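Local atomic coordinates of insulinase family protease (Yersinia pestis, PDB entry 3GO9), a protein that belongs to the M16 (insulinase) family of zinc-dependent peptidases and is predicted to hydrolyse peptide bonds. Residues A265-S270 with L441-P446; G318-V323 with A331-T336. All coordinates share one frame; numbering follows the deposited sequence.

Contact 1 of 2, residues A265-S270 with L441-P446; sequences AQDTLS and LVLMQP
D267 and L443 meet on the face of the sheet that L269 also lines: the aspartate lies obliquely across the leucine, its CB and OD2 both near L443 CD1. Beside D267, Q445 runs in the same direction, and its CG rests 3.6 Å from D267 OD1 while carboxylate and amide planes stand 78° apart. P446 comes across the aspartate at about a right angle, with CD 3.2 Å from OD1 and CG over the backbone of Q266. L443 has CG anti to the backbone N (chi1 -178°), which carries CD1 to 4.0 Å from L269 CB; L269 CD1 reaches on to L441 CB. Helix 341-358 packs over this face through L341. On the other face T268 pairs with M444, a selenomethionine whose chain bends away beyond CG, and S270 with V442. Between the two antiparallel strands M444 N bonds to T268 O at 2.9 Å, and S270 N to V442 O at 2.8 Å; each pair also exchanges the reciprocal bond. The amide of Q445 turns instead to S258, E449, P450 and V452. D267 OD1 lies close to E449 OE2, which Q445 NE2 also binds; the amide probably eases the like charges, though either acid's proton affinity may still be raised.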
ATOM      1  N   ALA A 265     -22.798   8.898   0.913  1.00 22.25           N
ATOM      2  CA  ALA A 265     -23.824   9.888   1.355  1.00 19.54           C
ATOM      3  C   ALA A 265     -24.172  10.883   0.258  1.00 17.78           C
ATOM      4  O   ALA A 265     -25.321  11.335   0.109  1.00 15.12           O
ATOM      5  CB  ALA A 265     -23.389  10.638   2.616  1.00 19.35           C
ATOM      6  N   GLN A 266     -23.155  11.239  -0.526  1.00 16.98           N
ATOM      7  CA  GLN A 266     -23.306  12.248  -1.573  1.00 17.08           C
ATOM      8  C   GLN A 266     -22.356  11.883  -2.702  1.00 16.98           C
ATOM      9  O   GLN A 266     -21.660  10.875  -2.606  1.00 16.13           O
ATOM     10  CB  GLN A 266     -23.035  13.660  -1.044  1.00 17.02           C
ATOM     11  CG  GLN A 266     -21.663  13.934  -0.514  1.00 18.65           C
ATOM     12  CD  GLN A 266     -21.389  13.371   0.899  1.00 21.79           C
ATOM     13  OE1 GLN A 266     -21.881  13.913   1.917  1.00 25.77           O
ATOM     14  NE2 GLN A 266     -20.570  12.306   0.967  1.00 23.59           N
ATOM     15  N   ASP A 267     -22.340  12.666  -3.773  1.00 15.93           N
ATOM     16  CA  ASP A 267     -21.451  12.330  -4.917  1.00 15.84           C
ATOM     17  C   ASP A 267     -19.992  12.504  -4.540  1.00 15.43           C
ATOM     18  O   ASP A 267     -19.654  13.350  -3.731  1.00 14.96           O
ATOM     19  CB  ASP A 267     -21.730  13.208  -6.151  1.00 14.61           C
ATOM     20  CG  ASP A 267     -23.063  12.921  -6.817  1.00 17.51           C
ATOM     21  OD1 ASP A 267     -23.787  12.032  -6.352  1.00 16.42           O
ATOM     22  OD2 ASP A 267     -23.409  13.607  -7.805  1.00 17.52           O
ATOM     23  N   THR A 268     -19.116  11.738  -5.191  1.00 14.67           N
ATOM     24  CA  THR A 268     -17.715  12.132  -5.269  1.00 14.63           C
ATOM     25  C   THR A 268     -17.347  12.126  -6.731  1.00 14.45           C
ATOM     26  O   THR A 268     -17.429  11.089  -7.359  1.00 14.62           O
ATOM     27  CB  THR A 268     -16.780  11.171  -4.522  1.00 16.55           C
ATOM     28  OG1 THR A 268     -17.112  11.221  -3.115  1.00 19.87           O
ATOM     29  CG2 THR A 268     -15.345  11.568  -4.718  1.00 15.90           C
ATOM     30  N   LEU A 269     -16.999  13.275  -7.289  1.00 11.52           N
ATOM     31  CA  LEU A 269     -16.357  13.303  -8.583  1.00 11.93           C
ATOM     32  C   LEU A 269     -14.855  13.242  -8.408  1.00 11.77           C
ATOM     33  O   LEU A 269     -14.265  14.106  -7.739  1.00 11.47           O
ATOM     34  CB  LEU A 269     -16.735  14.620  -9.327  1.00 11.41           C
ATOM     35  CG  LEU A 269     -16.010  14.798 -10.668  1.00 13.25           C
ATOM     36  CD1 LEU A 269     -16.462  13.663 -11.605  1.00 12.93           C
ATOM     37  CD2 LEU A 269     -16.311  16.140 -11.300  1.00 14.94           C
ATOM     38  N   SER A 270     -14.225  12.231  -9.022  1.00 11.40           N
ATOM     39  CA  SER A 270     -12.780  12.079  -8.951  1.00 12.67           C
ATOM     40  C   SER A 270     -12.194  12.464 -10.314  1.00 12.99           C
ATOM     41  O   SER A 270     -12.704  12.052 -11.356  1.00 13.28           O
ATOM     42  CB  SER A 270     -12.374  10.677  -8.523  1.00 13.50           C
ATOM     43  OG  SER A 270     -12.872  10.408  -7.175  1.00 16.89           O
ATOM     44  N   LEU A 441     -12.636  11.469 -15.697  1.00 10.57           N
ATOM     45  CA  LEU A 441     -13.712  11.795 -14.757  1.00 10.59           C
ATOM     46  C   LEU A 441     -14.413  10.556 -14.273  1.00 10.15           C
ATOM     47  O   LEU A 441     -15.060   9.843 -15.054  1.00 11.13           O
ATOM     48  CB  LEU A 441     -14.740  12.745 -15.347  1.00 10.41           C
ATOM     49  CG  LEU A 441     -14.247  14.044 -15.938  1.00 15.96           C
ATOM     50  CD1 LEU A 441     -15.451  14.877 -16.483  1.00 17.00           C
ATOM     51  CD2 LEU A 441     -13.452  14.810 -14.911  1.00 16.45           C
ATOM     52  N   VAL A 442     -14.368  10.337 -12.964  1.00 10.24           N
ATOM     53  CA  VAL A 442     -15.027   9.183 -12.373  1.00 10.24           C
ATOM     54  C   VAL A 442     -16.023   9.698 -11.332  1.00 11.68           C
ATOM     55  O   VAL A 442     -15.617  10.197 -10.298  1.00 12.77           O
ATOM     56  CB  VAL A 442     -14.018   8.239 -11.751  1.00 10.74           C
ATOM     57  CG1 VAL A 442     -14.812   7.083 -11.058  1.00 11.49           C
ATOM     58  CG2 VAL A 442     -13.002   7.719 -12.793  1.00 12.04           C
ATOM     59  N   LEU A 443     -17.298   9.533 -11.603  1.00 12.56           N
ATOM     60  CA  LEU A 443     -18.361  10.063 -10.724  1.00 12.54           C
ATOM     61  C   LEU A 443     -18.964   8.906  -9.974  1.00 14.41           C
ATOM     62  O   LEU A 443     -19.574   8.036 -10.606  1.00 15.32           O
ATOM     63  CB  LEU A 443     -19.457  10.717 -11.529  1.00 12.47           C
ATOM     64  CG  LEU A 443     -20.575  11.331 -10.662  1.00 13.08           C
ATOM     65  CD1 LEU A 443     -20.085  12.440  -9.746  1.00 12.11           C
ATOM     66  CD2 LEU A 443     -21.663  11.815 -11.535  1.00 14.47           C
HETATM   67  N   MSE A 444     -18.875   8.956  -8.651  1.00 15.72           N
HETATM   68  CA  MSE A 444     -19.579   7.961  -7.833  1.00 17.87           C
HETATM   69  C   MSE A 444     -20.886   8.625  -7.400  1.00 18.36           C
HETATM   70  O   MSE A 444     -20.862   9.758  -6.946  1.00 18.84           O
HETATM   71  CB  MSE A 444     -18.783   7.593  -6.614  1.00 18.80           C
HETATM   72  CG  MSE A 444     -17.317   7.577  -6.818  1.00 24.13           C
HETATM   73 SE   MSE A 444     -16.752   6.022  -7.846  0.60 32.70          SE
HETATM   74  CE  MSE A 444     -16.830   4.964  -6.227  1.00 29.63           C
ATOM     75  N   GLN A 445     -22.005   7.944  -7.596  1.00 18.67           N
ATOM     76  CA  GLN A 445     -23.297   8.414  -7.080  1.00 18.98           C
ATOM     77  C   GLN A 445     -23.872   7.478  -6.013  1.00 21.12           C
ATOM     78  O   GLN A 445     -23.604   6.268  -6.035  1.00 22.12           O
ATOM     79  CB  GLN A 445     -24.268   8.528  -8.201  1.00 19.56           C
ATOM     80  CG  GLN A 445     -23.895   9.664  -9.125  1.00 20.73           C
ATOM     81  CD  GLN A 445     -24.882   9.869 -10.206  1.00 21.66           C
ATOM     82  OE1 GLN A 445     -24.663   9.421 -11.336  1.00 19.39           O
ATOM     83  NE2 GLN A 445     -25.975  10.553  -9.898  1.00 22.62           N
ATOM     84  N   PRO A 446     -24.630   8.043  -5.053  1.00 20.80           N
ATOM     85  CA  PRO A 446     -25.333   7.141  -4.083  1.00 22.39           C
ATOM     86  C   PRO A 446     -26.384   6.292  -4.753  1.00 22.74           C
ATOM     87  O   PRO A 446     -27.039   6.755  -5.693  1.00 23.88           O
ATOM     88  CB  PRO A 446     -26.008   8.133  -3.128  1.00 20.48           C
ATOM     89  CG  PRO A 446     -25.194   9.410  -3.237  1.00 21.58           C
ATOM     90  CD  PRO A 446     -24.823   9.468  -4.707  1.00 21.27           C
TER

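Contact 2 of 2, residues G318-V323 with A331-T336; sequences GFDCRV and AIHLNT. With ZN (zinc ion), chain E.
The H333 ring meets D320 at its edge, where D320 OD2 and one zinc-bound water both lie in the ring plane, while the backbone of G318 and F319 approaches obliquely. Carboxylate and imidazole planes are turned 56° apart, and the two side chains cross at about a right angle with the zinc ion between them. H333 NE2 binds the metal at 2.1 Å. D320 grips it with both oxygens, unequally: OD2 at 1.9 Å and OD1 at 2.4 Å from the zinc. Two waters complete the five ligand atoms. D320 CG sits between the backbone N and the carbonyl carbon (chi1 54°), a crowded position that swings the carboxylate over toward H333. The R322 guanidinium has that same in-plane water over one face, offset toward the rim, and its NH2 makes a long salt bridge of 3.9 Å to D320 OD1; NH2 also lies 3.9 Å from the zinc ion. On the other face of the hairpin the F319 ring takes I332 CG1 at its edge, 3.5 Å from F319 CD1, and meets the ring of F300 with nearly parallel planes. Backbone bonds join the strands as antiparallel pairs: G318 and H333 exchange hydrogen bonds, and A331 N donates to D320 O at 2.9 Å. From strand 267-276, S270 OG bonds H333 ND1 and so helps to fix the ring's rotation, a second-shell support for the metal ligand. The zinc would be expected to draw charge from the carboxylate and polarise both waters, and, bound by D320 on one strand and H333 on the other, it links the two strands of this hairpin.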
ATOM      1  N   GLY A 318     -10.545  16.069  -1.430  1.00 20.17           N
ATOM      2  CA  GLY A 318      -9.630  15.029  -1.010  1.00 20.66           C
ATOM      3  C   GLY A 318      -8.550  14.874  -2.067  1.00 20.97           C
ATOM      4  O   GLY A 318      -8.741  15.268  -3.188  1.00 19.44           O
ATOM      5  N   PHE A 319      -7.378  14.409  -1.677  1.00 21.91           N
ATOM      6  CA  PHE A 319      -6.317  14.168  -2.659  1.00 23.15           C
ATOM      7  C   PHE A 319      -5.444  12.995  -2.262  1.00 23.80           C
ATOM      8  O   PHE A 319      -5.042  12.864  -1.094  1.00 23.48           O
ATOM      9  CB  PHE A 319      -5.447  15.392  -2.808  1.00 24.12           C
ATOM     10  CG  PHE A 319      -4.476  15.291  -3.945  1.00 30.26           C
ATOM     11  CD1 PHE A 319      -4.926  15.289  -5.256  1.00 35.45           C
ATOM     12  CD2 PHE A 319      -3.117  15.170  -3.722  1.00 36.46           C
ATOM     13  CE1 PHE A 319      -4.048  15.176  -6.325  1.00 36.06           C
ATOM     14  CE2 PHE A 319      -2.240  15.064  -4.793  1.00 35.73           C
ATOM     15  CZ  PHE A 319      -2.720  15.058  -6.091  1.00 37.53           C
ATOM     16  N   ASP A 320      -5.112  12.131  -3.203  1.00 22.98           N
ATOM     17  CA  ASP A 320      -4.189  11.071  -2.821  1.00 22.64           C
ATOM     18  C   ASP A 320      -3.557  10.498  -4.033  1.00 21.31           C
ATOM     19  O   ASP A 320      -4.035  10.723  -5.160  1.00 18.86           O
ATOM     20  CB  ASP A 320      -4.905   9.969  -2.039  1.00 24.27           C
ATOM     21  CG  ASP A 320      -6.093   9.413  -2.771  1.00 25.02           C
ATOM     22  OD1 ASP A 320      -5.955   8.897  -3.880  1.00 34.71           O
ATOM     23  OD2 ASP A 320      -7.197   9.463  -2.218  1.00 33.88           O
ATOM     24  N   CYS A 321      -2.443   9.841  -3.776  1.00 20.83           N
ATOM     25  CA  CYS A 321      -1.676   9.152  -4.775  1.00 21.73           C
ATOM     26  C   CYS A 321      -1.450   7.761  -4.224  1.00 22.01           C
ATOM     27  O   CYS A 321      -1.340   7.545  -2.999  1.00 22.31           O
ATOM     28  CB  CYS A 321      -0.312   9.778  -4.982  1.00 23.91           C
ATOM     29  SG  CYS A 321      -0.181  11.331  -5.998  1.00 28.44           S
ATOM     30  N   ARG A 322      -1.386   6.802  -5.106  1.00 21.09           N
ATOM     31  CA  ARG A 322      -0.956   5.478  -4.718  1.00 21.52           C
ATOM     32  C   ARG A 322      -0.204   4.836  -5.865  1.00 21.36           C
ATOM     33  O   ARG A 322      -0.398   5.171  -7.037  1.00 19.87           O
ATOM     34  CB  ARG A 322      -2.116   4.588  -4.341  1.00 22.90           C
ATOM     35  CG  ARG A 322      -2.977   4.161  -5.522  1.00 26.47           C
ATOM     36  CD  ARG A 322      -4.377   3.684  -5.097  1.00 32.76           C
ATOM     37  NE  ARG A 322      -4.928   4.588  -4.101  1.00 37.07           N
ATOM     38  CZ  ARG A 322      -6.013   4.372  -3.363  1.00 41.29           C
ATOM     39  NH1 ARG A 322      -6.723   3.266  -3.495  1.00 43.58           N
ATOM     40  NH2 ARG A 322      -6.381   5.290  -2.475  1.00 43.71           N
ATOM     41  N   VAL A 323       0.678   3.931  -5.494  1.00 19.77           N
ATOM     42  CA  VAL A 323       1.360   3.069  -6.466  1.00 20.15           C
ATOM     43  C   VAL A 323       0.966   1.667  -6.083  1.00 20.39           C
ATOM     44  O   VAL A 323       1.221   1.229  -4.959  1.00 21.82           O
ATOM     45  CB  VAL A 323       2.888   3.226  -6.411  1.00 19.23           C
ATOM     46  CG1 VAL A 323       3.538   2.255  -7.378  1.00 21.84           C
ATOM     47  CG2 VAL A 323       3.265   4.608  -6.717  1.00 21.20           C
ATOM     48  N   ALA A 331      -5.324  11.187  -7.749  1.00 13.80           N
ATOM     49  CA  ALA A 331      -6.717  11.615  -7.808  1.00 13.78           C
ATOM     50  C   ALA A 331      -6.996  12.866  -6.975  1.00 13.70           C
ATOM     51  O   ALA A 331      -6.493  12.989  -5.851  1.00 15.42           O
ATOM     52  CB  ALA A 331      -7.645  10.486  -7.313  1.00 15.05           C
ATOM     53  N   ILE A 332      -7.840  13.738  -7.512  1.00 13.89           N
ATOM     54  CA  ILE A 332      -8.487  14.836  -6.773  1.00 13.30           C
ATOM     55  C   ILE A 332      -9.918  14.447  -6.616  1.00 13.83           C
ATOM     56  O   ILE A 332     -10.630  14.236  -7.589  1.00 12.27           O
ATOM     57  CB  ILE A 332      -8.405  16.185  -7.518  1.00 14.25           C
ATOM     58  CG1 ILE A 332      -6.958  16.440  -7.869  1.00 15.68           C
ATOM     59  CG2 ILE A 332      -9.146  17.259  -6.700  1.00 13.90           C
ATOM     60  CD1 ILE A 332      -6.720  17.560  -8.868  1.00 15.77           C
ATOM     61  N   HIS A 333     -10.372  14.392  -5.361  1.00 13.59           N
ATOM     62  CA  HIS A 333     -11.726  14.007  -5.085  1.00 13.60           C
ATOM     63  C   HIS A 333     -12.555  15.204  -4.652  1.00 12.80           C
ATOM     64  O   HIS A 333     -12.176  15.958  -3.739  1.00 13.41           O
ATOM     65  CB  HIS A 333     -11.775  13.021  -3.935  1.00 14.34           C
ATOM     66  CG  HIS A 333     -10.974  11.790  -4.151  1.00 17.07           C
ATOM     67  ND1 HIS A 333     -11.258  10.891  -5.151  1.00 15.84           N
ATOM     68  CD2 HIS A 333      -9.975  11.243  -3.417  1.00 19.26           C
ATOM     69  CE1 HIS A 333     -10.439   9.862  -5.055  1.00 20.45           C
ATOM     70  NE2 HIS A 333      -9.643  10.056  -4.021  1.00 19.10           N
ATOM     71  N   LEU A 334     -13.691  15.382  -5.309  1.00 13.34           N
ATOM     72  CA  LEU A 334     -14.634  16.419  -4.985  1.00 13.16           C
ATOM     73  C   LEU A 334     -15.851  15.779  -4.397  1.00 12.84           C
ATOM     74  O   LEU A 334     -16.662  15.209  -5.095  1.00 12.66           O
ATOM     75  CB  LEU A 334     -15.057  17.198  -6.239  1.00 12.89           C
ATOM     76  CG  LEU A 334     -14.076  18.101  -6.955  1.00 13.91           C
ATOM     77  CD1 LEU A 334     -12.872  17.341  -7.506  1.00 15.39           C
ATOM     78  CD2 LEU A 334     -14.821  18.878  -8.071  1.00 14.46           C
ATOM     79  N   ASN A 335     -16.017  15.926  -3.079  1.00 13.38           N
ATOM     80  CA  ASN A 335     -17.180  15.346  -2.418  1.00 14.52           C
ATOM     81  C   ASN A 335     -18.242  16.436  -2.348  1.00 13.57           C
ATOM     82  O   ASN A 335     -17.991  17.515  -1.787  1.00 14.82           O
ATOM     83  CB  ASN A 335     -16.822  14.813  -1.016  1.00 15.66           C
ATOM     84  CG  ASN A 335     -18.023  14.192  -0.296  1.00 20.01           C
ATOM     85  OD1 ASN A 335     -18.406  13.037  -0.558  1.00 28.03           O
ATOM     86  ND2 ASN A 335     -18.656  14.979   0.571  1.00 26.20           N
ATOM     87  N   THR A 336     -19.378  16.194  -2.982  1.00 12.71           N
ATOM     88  CA  THR A 336     -20.377  17.212  -3.196  1.00 13.48           C
ATOM     89  C   THR A 336     -21.758  16.618  -3.370  1.00 13.62           C
ATOM     90  O   THR A 336     -21.908  15.571  -4.007  1.00 12.97           O
ATOM     91  CB  THR A 336     -20.057  18.048  -4.455  1.00 13.37           C
ATOM     92  OG1 THR A 336     -21.140  18.959  -4.715  1.00 15.10           O
ATOM     93  CG2 THR A 336     -19.801  17.131  -5.687  1.00 12.60           C
TER
HETATM   94 ZN    ZN E 604      -8.255   8.501  -3.533  0.60 29.22          ZN
HETATM   95  O   HOH W   1      -8.285   7.027  -4.998  1.00 23.77           O
HETATM   96  O   HOH W   2      -9.085   7.616  -1.822  1.00 40.28           O

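From the N terminus the chain first builds a separate seven-stranded sheet, then strand 257-261, and only then strand 267-276, whose first residues, with the loop just before them, form one side of contact 1. Helix 283-309 leads into the hairpin of strands 316-324 and 327-336, where contact 2 closes a short loop. A largely helical run follows before strand 440-446 completes contact 1, so contact 2 is nested within its long loop. Both belong to one five-stranded mixed sheet, ordered 257-261, 440-446, 267-276, 327-336, 316-324, the first and last being its edges within the chain. Besides S270 with H333, L269 O and L334 N, 2.8 Å apart, join the contacts directly.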